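Putative 2OG-Fe(II) oxygenase family protein (Caulobacter crescentus CB15, PDB 3OOX) probably acts as an iron(II)-dependent oxygenase that converts 2-oxoglutarate to ethylene and couples its decarboxylation to oxidation of L-arginine. Local coordinates at residues N118-P121 with F127-D130; I277-N282 with D290-S295. All blocks are in the same frame, centred on the assembly; numbering follows the deposited sequence.

Contact 1. Residues N118-P121 with F127-D130. With EDO (1,2-ethanediol), chain L.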
loop_
_atom_site.group_PDB
_atom_site.type_symbol
_atom_site.label_atom_id
_atom_site.label_comp_id
_atom_site.label_asym_id
_atom_site.label_seq_id
_atom_site.Cartn_x
_atom_site.Cartn_y
_atom_site.Cartn_z
ATOM N N ASN A 118 -3.059 13.237 12.874
ATOM C CA ASN A 118 -4.061 12.158 12.964
ATOM C C ASN A 118 -5.214 12.567 13.868
ATOM O O ASN A 118 -5.047 13.387 14.779
ATOM C CB ASN A 118 -3.456 10.873 13.483
ATOM C CG ASN A 118 -2.681 10.152 12.429
ATOM O OD1 ASN A 118 -3.157 10.023 11.285
ATOM N ND2 ASN A 118 -1.447 9.701 12.783
ATOM N N VAL A 119 -6.366 11.984 13.600
ATOM C CA VAL A 119 -7.475 11.993 14.531
ATOM C C VAL A 119 -7.663 10.554 14.984
ATOM O O VAL A 119 -7.132 9.621 14.375
ATOM C CB VAL A 119 -8.765 12.590 13.897
ATOM C CG1 VAL A 119 -8.546 14.060 13.523
ATOM C CG2 VAL A 119 -9.232 11.736 12.646
ATOM N N TRP A 120 -8.403 10.362 16.084
ATOM C CA TRP A 120 -8.579 9.050 16.711
ATOM C C TRP A 120 -9.990 8.888 17.240
ATOM O O TRP A 120 -10.578 9.861 17.727
ATOM C CB TRP A 120 -7.580 8.827 17.856
ATOM C CG TRP A 120 -6.172 9.012 17.473
ATOM C CD1 TRP A 120 -5.390 10.111 17.720
ATOM C CD2 TRP A 120 -5.366 8.116 16.703
ATOM N NE1 TRP A 120 -4.133 9.939 17.184
ATOM C CE2 TRP A 120 -4.084 8.712 16.577
ATOM C CE3 TRP A 120 -5.567 6.836 16.171
ATOM C CZ2 TRP A 120 -3.039 8.091 15.885
ATOM C CZ3 TRP A 120 -4.504 6.219 15.500
ATOM C CH2 TRP A 120 -3.262 6.849 15.383
ATOM N N PRO A 121 -10.550 7.669 17.133
ATOM C CA PRO A 121 -11.924 7.458 17.611
ATOM C C PRO A 121 -11.988 7.132 19.101
ATOM O O PRO A 121 -11.647 6.039 19.497
ATOM C CB PRO A 121 -12.401 6.258 16.783
ATOM C CG PRO A 121 -11.160 5.497 16.480
ATOM C CD PRO A 121 -9.995 6.463 16.488
ATOM N N PHE A 127 -7.916 1.500 19.898
ATOM C CA PHE A 127 -7.642 1.751 18.455
ATOM C C PHE A 127 -6.305 2.464 18.240
ATOM O O PHE A 127 -5.488 1.998 17.439
ATOM C CB PHE A 127 -8.792 2.573 17.878
ATOM C CG PHE A 127 -8.730 2.838 16.399
ATOM C CD1 PHE A 127 -7.888 3.804 15.902
ATOM C CD2 PHE A 127 -9.617 2.211 15.537
ATOM C CE1 PHE A 127 -7.891 4.123 14.522
ATOM C CE2 PHE A 127 -9.620 2.524 14.164
ATOM C CZ PHE A 127 -8.764 3.462 13.675
ATOM N N LYS A 128 -6.065 3.587 18.931
ATOM C CA LYS A 128 -4.830 4.342 18.696
ATOM C C LYS A 128 -3.625 3.428 18.894
ATOM O O LYS A 128 -2.735 3.365 18.051
ATOM C CB LYS A 128 -4.706 5.608 19.552
ATOM C CG LYS A 128 -3.378 6.362 19.353
ATOM C CD LYS A 128 -3.331 7.691 20.081
ATOM C CE LYS A 128 -1.933 8.305 20.011
ATOM N NZ LYS A 128 -1.833 9.648 20.646
ATOM N N HIS A 129 -3.598 2.700 20.011
ATOM C CA HIS A 129 -2.468 1.817 20.269
ATOM C C HIS A 129 -2.323 0.679 19.232
ATOM O O HIS A 129 -1.224 0.470 18.665
ATOM C CB HIS A 129 -2.558 1.261 21.707
ATOM C CG HIS A 129 -1.562 0.180 22.001
ATOM N ND1 HIS A 129 -1.802 -1.148 21.714
ATOM C CD2 HIS A 129 -0.318 0.231 22.535
ATOM C CE1 HIS A 129 -0.755 -1.871 22.077
ATOM N NE2 HIS A 129 0.162 -1.058 22.568
ATOM N N ASP A 130 -3.417 -0.034 18.976
ATOM C CA ASP A 130 -3.355 -1.231 18.156
ATOM C C ASP A 130 -3.057 -0.838 16.700
ATOM O O ASP A 130 -2.245 -1.462 16.034
ATOM C CB ASP A 130 -4.666 -2.024 18.189
ATOM C CG ASP A 130 -4.984 -2.629 19.544
ATOM O OD1 ASP A 130 -4.134 -2.570 20.458
ATOM O OD2 ASP A 130 -6.116 -3.161 19.668
HETATM C C1 EDO L . -7.975 6.965 21.789
HETATM O O1 EDO L . -7.489 8.233 21.331
HETATM C C2 EDO L . -8.873 6.353 20.737
HETATM O O2 EDO L . -8.267 5.188 20.164
#
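The loop backbone at Trp120 and Pro121 passes the first turn of helix 127-152, with the CA atoms of Trp120 and Lys128 6.3 Å apart and no hydrogen bond between the two segments. Lys128 lies across the Trp120 indole at about a right angle, and its CG sits 3.6 Å from the centroid of the six-membered ring, almost on the ring normal, a CH-pi contact. With CG anti to the backbone N (chi1 177°) and the chain extended beyond it, the lysine runs over the indole, and Lys128 CD lies 3.8 Å from Trp120 NE1. Asn118 CB covers the opposite face near the rim, so the indole is sandwiched. Outside the double-stranded beta-helix core of this 2OG-Fe(II) oxygenase family, the contact packs the loop before helix 127-152 onto the helix start, beside strand 97-101 and helix 45-59. Pro121 makes a second CH-pi contact, its CG 3.6 Å from the Phe127 centroid, with Pro121 CD 3.4 Å from Phe127 CD1. The Trp120 and Phe127 rings meet edge to edge, CE3 to CD1. Phe127 also packs edge-to-face with Trp99 and touches Phe58. Replacing Trp120 with an alanine would probably leave the Lys128 methylenes without a surface to lie on and open a gap beside Phe127. Lys128 N donates to O2 of a 1,2-ethanediol, probably from the crystallisation liquor, which is also hydrogen-bonded to Ile124 O.

Contact 2. Residues I277-N282 with D290-S295. With EDO (1,2-ethanediol), chain H.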
loop_
_atom_site.group_PDB
_atom_site.type_symbol
_atom_site.label_atom_id
_atom_site.label_comp_id
_atom_site.label_asym_id
_atom_site.label_seq_id
_atom_site.Cartn_x
_atom_site.Cartn_y
_atom_site.Cartn_z
ATOM N N ILE A 277 13.869 12.992 -5.742
ATOM C CA ILE A 277 13.894 11.851 -6.624
ATOM C C ILE A 277 14.676 12.248 -7.865
ATOM O O ILE A 277 14.214 13.058 -8.678
ATOM C CB ILE A 277 12.450 11.358 -7.016
ATOM C CG1 ILE A 277 11.621 11.064 -5.765
ATOM C CG2 ILE A 277 12.514 10.160 -7.966
ATOM C CD1 ILE A 277 10.151 10.812 -6.093
ATOM N N LYS A 278 15.863 11.670 -7.986
ATOM C CA LYS A 278 16.778 11.911 -9.092
ATOM C C LYS A 278 17.197 10.548 -9.648
ATOM O O LYS A 278 17.593 9.641 -8.913
ATOM C CB LYS A 278 17.978 12.738 -8.624
ATOM C CG LYS A 278 19.042 12.924 -9.700
ATOM C CD LYS A 278 20.156 13.852 -9.216
ATOM C CE LYS A 278 21.153 14.124 -10.336
ATOM N NZ LYS A 278 21.849 12.876 -10.790
ATOM N N THR A 279 17.070 10.393 -10.963
ATOM C CA THR A 279 17.184 9.072 -11.576
ATOM C C THR A 279 18.469 8.366 -11.183
ATOM O O THR A 279 19.566 8.953 -11.245
ATOM C CB THR A 279 17.122 9.170 -13.107
ATOM O OG1 THR A 279 16.073 10.091 -13.476
ATOM C CG2 THR A 279 16.920 7.761 -13.720
ATOM N N LEU A 280 18.351 7.099 -10.795
ATOM C CA LEU A 280 19.538 6.312 -10.460
ATOM C C LEU A 280 20.391 6.174 -11.712
ATOM O O LEU A 280 19.927 5.725 -12.764
ATOM C CB LEU A 280 19.149 4.939 -9.928
ATOM C CG LEU A 280 18.376 4.915 -8.598
ATOM C CD1 LEU A 280 17.938 3.501 -8.290
ATOM C CD2 LEU A 280 19.213 5.480 -7.450
ATOM N N GLN A 281 21.671 6.542 -11.607
ATOM C CA GLN A 281 22.487 6.557 -12.800
ATOM C C GLN A 281 22.715 5.170 -13.352
ATOM O O GLN A 281 22.847 5.012 -14.559
ATOM C CB GLN A 281 23.806 7.306 -12.576
ATOM C CG GLN A 281 23.629 8.826 -12.728
ATOM C CD GLN A 281 23.259 9.242 -14.166
ATOM O OE1 GLN A 281 23.898 8.817 -15.142
ATOM N NE2 GLN A 281 22.222 10.072 -14.296
ATOM N N ASN A 282 22.714 4.151 -12.488
ATOM C CA ASN A 282 22.866 2.781 -12.986
ATOM C C ASN A 282 21.614 2.216 -13.662
ATOM O O ASN A 282 21.661 1.131 -14.245
ATOM C CB ASN A 282 23.446 1.841 -11.917
ATOM C CG ASN A 282 22.499 1.549 -10.795
ATOM O OD1 ASN A 282 21.380 2.064 -10.749
ATOM N ND2 ASN A 282 22.950 0.710 -9.852
ATOM N N ASP A 290 17.558 8.388 -19.739
ATOM C CA ASP A 290 16.893 9.021 -18.619
ATOM C C ASP A 290 15.554 9.639 -19.054
ATOM O O ASP A 290 15.507 10.553 -19.892
ATOM C CB ASP A 290 17.822 10.076 -18.032
ATOM C CG ASP A 290 17.411 10.560 -16.663
ATOM O OD1 ASP A 290 16.322 10.215 -16.153
ATOM O OD2 ASP A 290 18.222 11.313 -16.112
ATOM N N ARG A 291 14.460 9.107 -18.482
ATOM C CA ARG A 291 13.123 9.609 -18.781
ATOM C C ARG A 291 12.770 10.822 -17.928
ATOM O O ARG A 291 11.755 11.490 -18.182
ATOM C CB ARG A 291 12.101 8.501 -18.543
ATOM C CG ARG A 291 12.369 7.276 -19.319
ATOM C CD ARG A 291 11.382 6.191 -18.937
ATOM N NE ARG A 291 11.896 4.898 -19.366
ATOM C CZ ARG A 291 11.149 3.831 -19.624
ATOM N NH1 ARG A 291 9.818 3.859 -19.481
ATOM N NH2 ARG A 291 11.743 2.718 -20.007
ATOM N N TYR A 292 13.615 11.125 -16.942
ATOM C CA TYR A 292 13.326 12.144 -15.946
ATOM C C TYR A 292 14.498 13.110 -15.761
ATOM O O TYR A 292 15.091 13.163 -14.699
ATOM C CB TYR A 292 12.942 11.461 -14.620
ATOM C CG TYR A 292 11.879 10.383 -14.819
ATOM C CD1 TYR A 292 10.560 10.743 -15.056
ATOM C CD2 TYR A 292 12.193 9.010 -14.792
ATOM C CE1 TYR A 292 9.580 9.796 -15.272
ATOM C CE2 TYR A 292 11.211 8.043 -14.996
ATOM C CZ TYR A 292 9.909 8.445 -15.225
ATOM O OH TYR A 292 8.939 7.488 -15.422
ATOM N N PRO A 293 14.813 13.888 -16.811
ATOM C CA PRO A 293 15.979 14.763 -16.714
ATOM C C PRO A 293 15.835 15.853 -15.655
ATOM O O PRO A 293 16.861 16.367 -15.187
ATOM C CB PRO A 293 16.081 15.376 -18.113
ATOM C CG PRO A 293 14.709 15.325 -18.668
ATOM C CD PRO A 293 14.108 14.054 -18.091
ATOM N N GLU A 294 14.590 16.209 -15.302
ATOM C CA GLU A 294 14.325 17.159 -14.234
ATOM C C GLU A 294 13.910 16.388 -12.981
ATOM O O GLU A 294 12.887 15.681 -12.990
ATOM C CB GLU A 294 13.203 18.116 -14.643
ATOM C CG GLU A 294 13.443 18.838 -15.979
ATOM C CD GLU A 294 12.279 18.682 -16.956
ATOM O OE1 GLU A 294 12.048 17.553 -17.443
ATOM O OE2 GLU A 294 11.608 19.696 -17.252
ATOM N N SER A 295 14.704 16.508 -11.921
ATOM C CA SER A 295 14.374 15.825 -10.677
ATOM C C SER A 295 13.191 16.505 -9.986
ATOM O O SER A 295 12.755 17.587 -10.376
ATOM C CB SER A 295 15.591 15.771 -9.762
ATOM O OG SER A 295 16.685 15.159 -10.423
HETATM C C1 EDO H . 23.172 6.721 -8.010
HETATM O O1 EDO H . 22.661 7.527 -9.110
HETATM C C2 EDO H . 22.970 5.198 -8.146
HETATM O O2 EDO H . 23.461 4.643 -9.383
HETATM O O HOH W 1 16.166 13.038 -12.237
HETATM O O HOH W 2 20.990 11.119 -16.483
#
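Thr279 points its side chain at the carboxylate of Asp290, the two coming from opposite directions, and Thr279 OG1 donates to Asp290 OD1 over 2.7 Å. That oxygen also closes an Asx turn, accepting from Tyr292 N at 3.0 Å, inside the loop that links strands 276-277 and 296-297 of a small two-stranded antiparallel sheet. The two donors grip OD1 from opposite faces of the carboxylate: the threonine on the syn side, 24° out of the plane, the amide from above it, 50° out. Such a double hold should limit rotation of the Asp290 carboxylate. Thr279 OG1 stands anti to its carbonyl carbon (chi1 -43°), which brings the hydroxyl to Asp290 OD1; it also lies near the plane of the Tyr292 ring at the edge. The phenol itself is tied further off, its OH hydrogen-bonded to Asn241, while Arg237 of helix 233-238 touches the side chain.

Nearer the sheet, Ser295, in the modelled one of its two conformers, packs against the other strand's exit: Ser295 CB approaches Ile277 O to 3.2 Å, and OG rests against CB and CG of Lys278. Water 1 joins the two segments, accepting from Thr279 N and donating to Tyr292 O; in this conformer it also bonds Ser295 OG. Gln281 N and Asn282 N donate to O1 and O2 of a 1,2-ethanediol, probably from the crystallisation liquor. Water 2 links the side chains, accepting from Gln281 NE2 at 2.7 Å and donating to Asp290 OD2 at 2.8 Å.

How the contacts relate
Contact 1 and contact 2 lie on opposite sides of the chain's centre, with their own centres about 38 Å apart and their nearest atoms about 22 Å apart, and they do not touch. They come in series: contact 1 closes at the start of helix 127-152, well before contact 2 opens at the end of strand 276-277. Between them the chain runs through that helix and the later strands of the main sheet, including 170-176, 197-201, 227-231 and 262-269. Both are short-range closures, one of a loop on a helix start, the other of a connection between two short strands, structurally independent of each other and both peripheral to the double-stranded beta-helix core.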